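Long-range contact in glycerol-3-phosphate dehydrogenase [NAD(+)] (Dunaliella salina, PDB 6IUY), which probably interconverts dihydroxyacetone phosphate and glycerol 3-phosphate with NAD, and carries a second, haloacid dehalogenase-like domain that binds magnesium: residues R528-K539 against F549-Q560. Sequence-based numbering, arbitrary orientation.
Sequences RNRRVAEAWAQK and FEKLEKEMLNGQ. With 13P (1,3-dihydroxyacetonephosphate), chain D; NAD (nicotinamide-adenine-dinucleotide), chain C.
Arg528, at the start of its helix, meets Gln560, last residue of the type I' turn that begins at Leu557: the arginine NH1 gives a hydrogen bond to Gln560 OE1 (3.0 Å). The same NH1 reaches NAD O2A at 2.7 Å. Because the arginine chain bends at chi3 (-57°), NE and NH2 turn to 13P O1 while NH1 serves cofactor and glutamine, and NAD N7N lies over one guanidinium face. A leucine here would probably leave Gln560 OE1 and NAD O2A without their common donor, and 13P O1 without NE and NH2. The backbone N of Arg528 and of Asn529, in the first turn of the helix, also bond to the 13P phosphate, consistent with a helix N-terminus stabilising an anion. Arg531, its chain extended from CG to NE, brings NH1 and NH2 to Met556 O in weak hydrogen bonds, and Met556 CE covers one guanidinium face. Val532 splits its branches: CG2 packs on Leu557 CD2 (3.7 Å), CG1 on Leu552 CB and Phe549. The two helices, their axes 10.0 Å apart at closest and crossing at 120°, belong to the helical C-terminal domain of the glycerol-3-phosphate dehydrogenase fold, which faces the Rossmann-type NAD domain across the active site. Ala533 supplies CA and CB to the edge of the Phe549 ring, and helix 454-477 lies behind it. Ala535 CB meets Met556 SD at 3.8 Å. With CG anti to the backbone N, Trp536 lays its five-membered ring on a face of Phe549 in an offset stack, centroids 4.1 Å apart and planes at 18°. Leu552 is a knob in the hole formed by Val532, Ala535, Trp536 and Lys539; its CD1 touches Trp536 CB (3.6 Å), and its CD2 lies against Lys539 CE.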
loop_
_atom_site.group_PDB
_atom_site.type_symbol
_atom_site.label_atom_id
_atom_site.label_comp_id
_atom_site.label_asym_id
_atom_site.label_seq_id
_atom_site.Cartn_x
_atom_site.Cartn_y
_atom_site.Cartn_z
ATOM N N ARG A 528 0.359 19.571 10.889
ATOM C CA ARG A 528 0.528 20.364 12.091
ATOM C C ARG A 528 1.244 19.571 13.152
ATOM O O ARG A 528 1.968 20.144 13.963
ATOM C CB ARG A 528 -0.830 20.862 12.609
ATOM C CG ARG A 528 -1.566 21.733 11.596
ATOM C CD ARG A 528 -3.040 21.918 11.951
ATOM N NE ARG A 528 -3.768 20.654 12.081
ATOM C CZ ARG A 528 -5.059 20.570 12.419
ATOM N NH1 ARG A 528 -5.762 21.673 12.639
ATOM N NH2 ARG A 528 -5.647 19.396 12.539
ATOM N N ASN A 529 1.021 18.258 13.164
ATOM C CA ASN A 529 1.645 17.371 14.140
ATOM C C ASN A 529 3.152 17.310 13.976
ATOM O O ASN A 529 3.898 17.339 14.965
ATOM C CB ASN A 529 1.071 15.959 14.039
ATOM C CG ASN A 529 -0.328 15.855 14.616
ATOM O OD1 ASN A 529 -0.535 16.033 15.832
ATOM N ND2 ASN A 529 -1.298 15.540 13.754
ATOM N N ARG A 530 3.589 17.200 12.724
ATOM C CA ARG A 530 5.017 17.239 12.368
ATOM C C ARG A 530 5.601 18.568 12.770
ATOM O O ARG A 530 6.715 18.640 13.284
ATOM C CB ARG A 530 5.226 17.037 10.858
ATOM C CG ARG A 530 6.683 17.069 10.395
ATOM C CD ARG A 530 6.852 17.758 9.062
ATOM N NE ARG A 530 6.929 19.211 9.229
ATOM C CZ ARG A 530 7.948 19.831 9.817
ATOM N NH1 ARG A 530 8.969 19.122 10.305
ATOM N NH2 ARG A 530 7.940 21.149 9.932
ATOM N N ARG A 531 4.844 19.634 12.516
ATOM C CA ARG A 531 5.376 20.982 12.693
ATOM C C ARG A 531 5.625 21.290 14.157
ATOM O O ARG A 531 6.682 21.831 14.524
ATOM C CB ARG A 531 4.430 22.011 12.102
ATOM C CG ARG A 531 4.977 23.431 12.181
ATOM C CD ARG A 531 3.936 24.455 11.741
ATOM N NE ARG A 531 4.162 25.715 12.436
ATOM C CZ ARG A 531 3.196 26.469 12.950
ATOM N NH1 ARG A 531 1.931 26.092 12.839
ATOM N NH2 ARG A 531 3.503 27.597 13.574
ATOM N N VAL A 532 4.660 20.926 15.000
ATOM C CA VAL A 532 4.787 21.147 16.425
ATOM C C VAL A 532 5.790 20.223 17.094
ATOM O O VAL A 532 6.454 20.612 18.060
ATOM C CB VAL A 532 3.437 20.961 17.146
ATOM C CG1 VAL A 532 3.633 21.115 18.652
ATOM C CG2 VAL A 532 2.425 21.961 16.615
ATOM N N ALA A 533 5.848 18.984 16.623
ATOM C CA ALA A 533 6.725 18.002 17.207
ATOM C C ALA A 533 8.175 18.359 16.879
ATOM O O ALA A 533 9.049 18.187 17.709
ATOM C CB ALA A 533 6.373 16.601 16.720
ATOM N N GLU A 534 8.412 18.897 15.687
ATOM C CA GLU A 534 9.727 19.415 15.333
ATOM C C GLU A 534 10.173 20.468 16.351
ATOM O O GLU A 534 11.267 20.366 16.919
ATOM C CB GLU A 534 9.718 20.013 13.927
ATOM C CG GLU A 534 11.002 20.805 13.557
ATOM C CD GLU A 534 11.015 21.233 12.088
ATOM O OE1 GLU A 534 10.175 22.062 11.680
ATOM O OE2 GLU A 534 11.850 20.726 11.321
ATOM N N ALA A 535 9.329 21.474 16.585
ATOM C CA ALA A 535 9.651 22.529 17.554
ATOM C C ALA A 535 9.859 21.972 18.959
ATOM O O ALA A 535 10.781 22.372 19.664
ATOM C CB ALA A 535 8.569 23.587 17.556
ATOM N N TRP A 536 9.025 21.029 19.374
ATOM C CA TRP A 536 9.202 20.419 20.692
ATOM C C TRP A 536 10.573 19.769 20.840
ATOM O O TRP A 536 11.246 19.932 21.858
ATOM C CB TRP A 536 8.132 19.373 20.926
ATOM C CG TRP A 536 8.150 18.664 22.258
ATOM C CD1 TRP A 536 7.495 19.038 23.392
ATOM C CD2 TRP A 536 8.797 17.421 22.565
ATOM N NE1 TRP A 536 7.706 18.119 24.392
ATOM C CE2 TRP A 536 8.504 17.118 23.910
ATOM C CE3 TRP A 536 9.596 16.537 21.835
ATOM C CZ2 TRP A 536 8.986 15.976 24.539
ATOM C CZ3 TRP A 536 10.074 15.410 22.460
ATOM C CH2 TRP A 536 9.768 15.138 23.798
ATOM N N ALA A 537 10.966 19.013 19.824
ATOM C CA ALA A 537 12.197 18.236 19.886
ATOM C C ALA A 537 13.401 19.167 19.818
ATOM O O ALA A 537 14.386 18.945 20.501
ATOM C CB ALA A 537 12.236 17.179 18.761
ATOM N N GLN A 538 13.326 20.225 19.017
ATOM C CA GLN A 538 14.395 21.228 19.021
ATOM C C GLN A 538 14.618 21.834 20.407
ATOM O O GLN A 538 15.756 22.066 20.828
ATOM C CB GLN A 538 14.097 22.349 18.035
ATOM C CG GLN A 538 14.341 21.960 16.620
ATOM C CD GLN A 538 13.696 22.904 15.647
ATOM O OE1 GLN A 538 12.843 23.710 16.016
ATOM N NE2 GLN A 538 14.094 22.810 14.390
ATOM N N LYS A 539 13.529 22.098 21.115
ATOM C CA LYS A 539 13.631 22.742 22.415
ATOM C C LYS A 539 14.101 21.765 23.489
ATOM O O LYS A 539 14.931 22.114 24.329
ATOM C CB LYS A 539 12.286 23.367 22.798
ATOM C CG LYS A 539 11.935 24.570 21.940
ATOM C CD LYS A 539 10.490 24.991 22.129
ATOM C CE LYS A 539 10.115 26.111 21.177
ATOM N NZ LYS A 539 10.983 27.301 21.391
ATOM N N PHE A 549 3.705 19.844 24.635
ATOM C CA PHE A 549 2.901 19.947 23.419
ATOM C C PHE A 549 1.687 20.853 23.628
ATOM O O PHE A 549 1.266 21.595 22.726
ATOM C CB PHE A 549 2.464 18.559 22.961
ATOM C CG PHE A 549 3.552 17.792 22.248
ATOM C CD1 PHE A 549 3.761 17.973 20.887
ATOM C CD2 PHE A 549 4.365 16.906 22.942
ATOM C CE1 PHE A 549 4.760 17.286 20.228
ATOM C CE2 PHE A 549 5.369 16.205 22.281
ATOM C CZ PHE A 549 5.562 16.399 20.922
ATOM N N GLU A 550 1.139 20.827 24.832
ATOM C CA GLU A 550 -0.005 21.675 25.100
ATOM C C GLU A 550 0.366 23.147 24.987
ATOM O O GLU A 550 -0.344 23.920 24.347
ATOM C CB GLU A 550 -0.580 21.386 26.478
ATOM C CG GLU A 550 -1.904 22.084 26.682
ATOM C CD GLU A 550 -2.589 21.672 27.971
ATOM O OE1 GLU A 550 -1.922 21.038 28.830
ATOM O OE2 GLU A 550 -3.793 21.983 28.114
ATOM N N LYS A 551 1.484 23.543 25.594
ATOM C CA LYS A 551 1.940 24.925 25.478
ATOM C C LYS A 551 2.200 25.337 24.027
ATOM O O LYS A 551 1.792 26.421 23.607
ATOM C CB LYS A 551 3.217 25.151 26.294
ATOM C CG LYS A 551 3.034 25.194 27.817
ATOM C CD LYS A 551 4.404 25.339 28.507
ATOM C CE LYS A 551 4.313 25.304 30.025
ATOM N NZ LYS A 551 5.658 25.530 30.656
ATOM N N LEU A 552 2.886 24.485 23.266
ATOM C CA LEU A 552 3.221 24.799 21.874
ATOM C C LEU A 552 1.986 24.876 21.001
ATOM O O LEU A 552 1.918 25.684 20.061
ATOM C CB LEU A 552 4.205 23.748 21.306
ATOM C CG LEU A 552 5.586 23.764 21.965
ATOM C CD1 LEU A 552 6.464 22.558 21.526
ATOM C CD2 LEU A 552 6.292 25.093 21.670
ATOM N N GLU A 553 1.004 24.028 21.291
ATOM C CA GLU A 553 -0.254 24.067 20.539
ATOM C C GLU A 553 -0.865 25.468 20.644
ATOM O O GLU A 553 -1.292 26.067 19.644
ATOM C CB GLU A 553 -1.228 22.991 21.053
ATOM C CG GLU A 553 -2.637 23.065 20.429
ATOM C CD GLU A 553 -3.636 22.147 21.115
ATOM O OE1 GLU A 553 -3.961 22.368 22.308
ATOM O OE2 GLU A 553 -4.116 21.197 20.458
ATOM N N LYS A 554 -0.845 26.011 21.857
ATOM C CA LYS A 554 -1.388 27.330 22.132
ATOM C C LYS A 554 -0.561 28.384 21.401
ATOM O O LYS A 554 -1.085 29.296 20.732
ATOM C CB LYS A 554 -1.398 27.568 23.653
ATOM C CG LYS A 554 -2.202 28.771 24.127
ATOM C CD LYS A 554 -2.954 28.443 25.420
ATOM C CE LYS A 554 -4.163 27.544 25.126
ATOM N NZ LYS A 554 -4.958 27.138 26.325
ATOM N N GLU A 555 0.750 28.216 21.474
ATOM C CA GLU A 555 1.684 29.181 20.900
ATOM C C GLU A 555 1.752 29.139 19.368
ATOM O O GLU A 555 1.961 30.176 18.733
ATOM C CB GLU A 555 3.080 28.930 21.500
ATOM C CG GLU A 555 4.233 29.821 21.014
ATOM C CD GLU A 555 5.593 29.348 21.591
ATOM O OE1 GLU A 555 5.602 28.705 22.666
ATOM O OE2 GLU A 555 6.646 29.581 20.954
ATOM N N MET A 556 1.586 27.954 18.770
ATOM C CA MET A 556 1.839 27.790 17.321
ATOM C C MET A 556 0.603 27.629 16.423
ATOM O O MET A 556 0.636 28.011 15.255
ATOM C CB MET A 556 2.750 26.570 17.101
ATOM C CG MET A 556 4.167 26.693 17.728
ATOM S SD MET A 556 5.086 25.153 17.655
ATOM C CE MET A 556 5.259 25.008 15.872
ATOM N N LEU A 557 -0.476 27.038 16.931
ATOM C CA LEU A 557 -1.551 26.625 16.029
ATOM C C LEU A 557 -2.790 27.543 16.016
ATOM O O LEU A 557 -3.777 27.257 15.332
ATOM C CB LEU A 557 -1.969 25.193 16.355
ATOM C CG LEU A 557 -0.861 24.121 16.323
ATOM C CD1 LEU A 557 -1.439 22.744 16.583
ATOM C CD2 LEU A 557 -0.143 24.123 14.998
ATOM N N ASN A 558 -2.734 28.652 16.745
ATOM C CA ASN A 558 -3.731 29.691 16.577
ATOM C C ASN A 558 -5.156 29.199 16.756
ATOM O O ASN A 558 -6.016 29.458 15.901
ATOM C CB ASN A 558 -3.595 30.304 15.197
ATOM C CG ASN A 558 -2.277 31.054 15.012
ATOM O OD1 ASN A 558 -2.143 32.206 15.435
ATOM N ND2 ASN A 558 -1.310 30.419 14.337
ATOM N N GLY A 559 -5.390 28.449 17.828
ATOM C CA GLY A 559 -6.728 27.934 18.103
ATOM C C GLY A 559 -6.981 26.520 17.600
ATOM O O GLY A 559 -7.812 25.819 18.170
ATOM N N GLN A 560 -6.261 26.097 16.551
ATOM C CA GLN A 560 -6.456 24.754 15.993
ATOM C C GLN A 560 -5.913 23.708 16.953
ATOM O O GLN A 560 -5.139 24.031 17.865
ATOM C CB GLN A 560 -5.809 24.620 14.612
ATOM C CG GLN A 560 -6.310 25.653 13.592
ATOM C CD GLN A 560 -5.616 25.552 12.254
ATOM O OE1 GLN A 560 -5.128 24.481 11.855
ATOM N NE2 GLN A 560 -5.560 26.670 11.544
HETATM P P 13P D . -2.169 17.446 11.003
HETATM O O1P 13P D . -2.293 16.303 10.024
HETATM O O2P 13P D . -2.134 18.704 10.183
HETATM O O3P 13P D . -0.890 17.250 11.773
HETATM O O1 13P D . -3.348 17.588 12.071
HETATM C C1 13P D . -4.339 16.602 12.250
HETATM C C2 13P D . -4.852 16.287 10.885
HETATM O O2 13P D . -4.868 17.154 10.036
HETATM C C3 13P D . -5.338 14.907 10.545
HETATM O O3 13P D . -4.914 14.597 9.226
HETATM P PA NAD C . -9.164 22.700 14.152
HETATM O O1A NAD C . -9.053 23.829 13.213
HETATM O O2A NAD C . -7.866 21.935 14.370
HETATM O O5B NAD C . -9.648 23.217 15.619
HETATM C C5B NAD C . -10.385 24.442 15.747
HETATM C C4B NAD C . -11.818 24.141 16.255
HETATM O O4B NAD C . -11.768 23.699 17.482
HETATM C C3B NAD C . -12.610 25.448 16.346
HETATM O O3B NAD C . -13.502 25.591 15.340
HETATM C C2B NAD C . -13.344 25.354 17.697
HETATM O O2B NAD C . -14.772 25.747 17.489
HETATM C C1B NAD C . -13.210 24.119 18.039
HETATM N N9A NAD C . -13.263 24.011 19.435
HETATM C C8A NAD C . -12.454 24.577 20.361
HETATM N N7A NAD C . -12.897 24.186 21.576
HETATM C C5A NAD C . -13.992 23.397 21.409
HETATM C C6A NAD C . -14.834 22.756 22.300
HETATM N N6A NAD C . -14.746 22.782 23.720
HETATM N N1A NAD C . -15.850 22.011 21.846
HETATM C C2A NAD C . -16.054 21.902 20.503
HETATM N N3A NAD C . -15.241 22.536 19.627
HETATM C C4A NAD C . -14.212 23.282 20.087
HETATM O O3 NAD C . -10.283 21.701 13.580
HETATM P PN NAD C . -10.289 20.962 12.157
HETATM O O1N NAD C . -9.157 21.460 11.277
HETATM O O2N NAD C . -11.607 21.174 11.447
HETATM O O5D NAD C . -10.012 19.433 12.435
HETATM C C5D NAD C . -10.975 18.616 13.074
HETATM C C4D NAD C . -10.716 17.171 12.625
HETATM O O4D NAD C . -10.392 17.138 11.346
HETATM C C3D NAD C . -9.515 16.636 13.379
HETATM O O3D NAD C . -9.808 15.413 13.851
HETATM C C2D NAD C . -8.378 16.556 12.321
HETATM O O2D NAD C . -7.435 15.495 12.763
HETATM C C1D NAD C . -9.012 16.296 11.213
HETATM N N1N NAD C . -8.345 16.721 9.998
HETATM C C2N NAD C . -7.725 17.947 9.884
HETATM C C3N NAD C . -7.101 18.311 8.692
HETATM C C7N NAD C . -6.394 19.682 8.615
HETATM O O7N NAD C . -5.612 19.920 7.716
HETATM N N7N NAD C . -6.697 20.670 9.620
HETATM C C4N NAD C . -7.094 17.462 7.606
HETATM C C5N NAD C . -7.741 16.242 7.703
HETATM C C6N NAD C . -8.368 15.891 8.899
#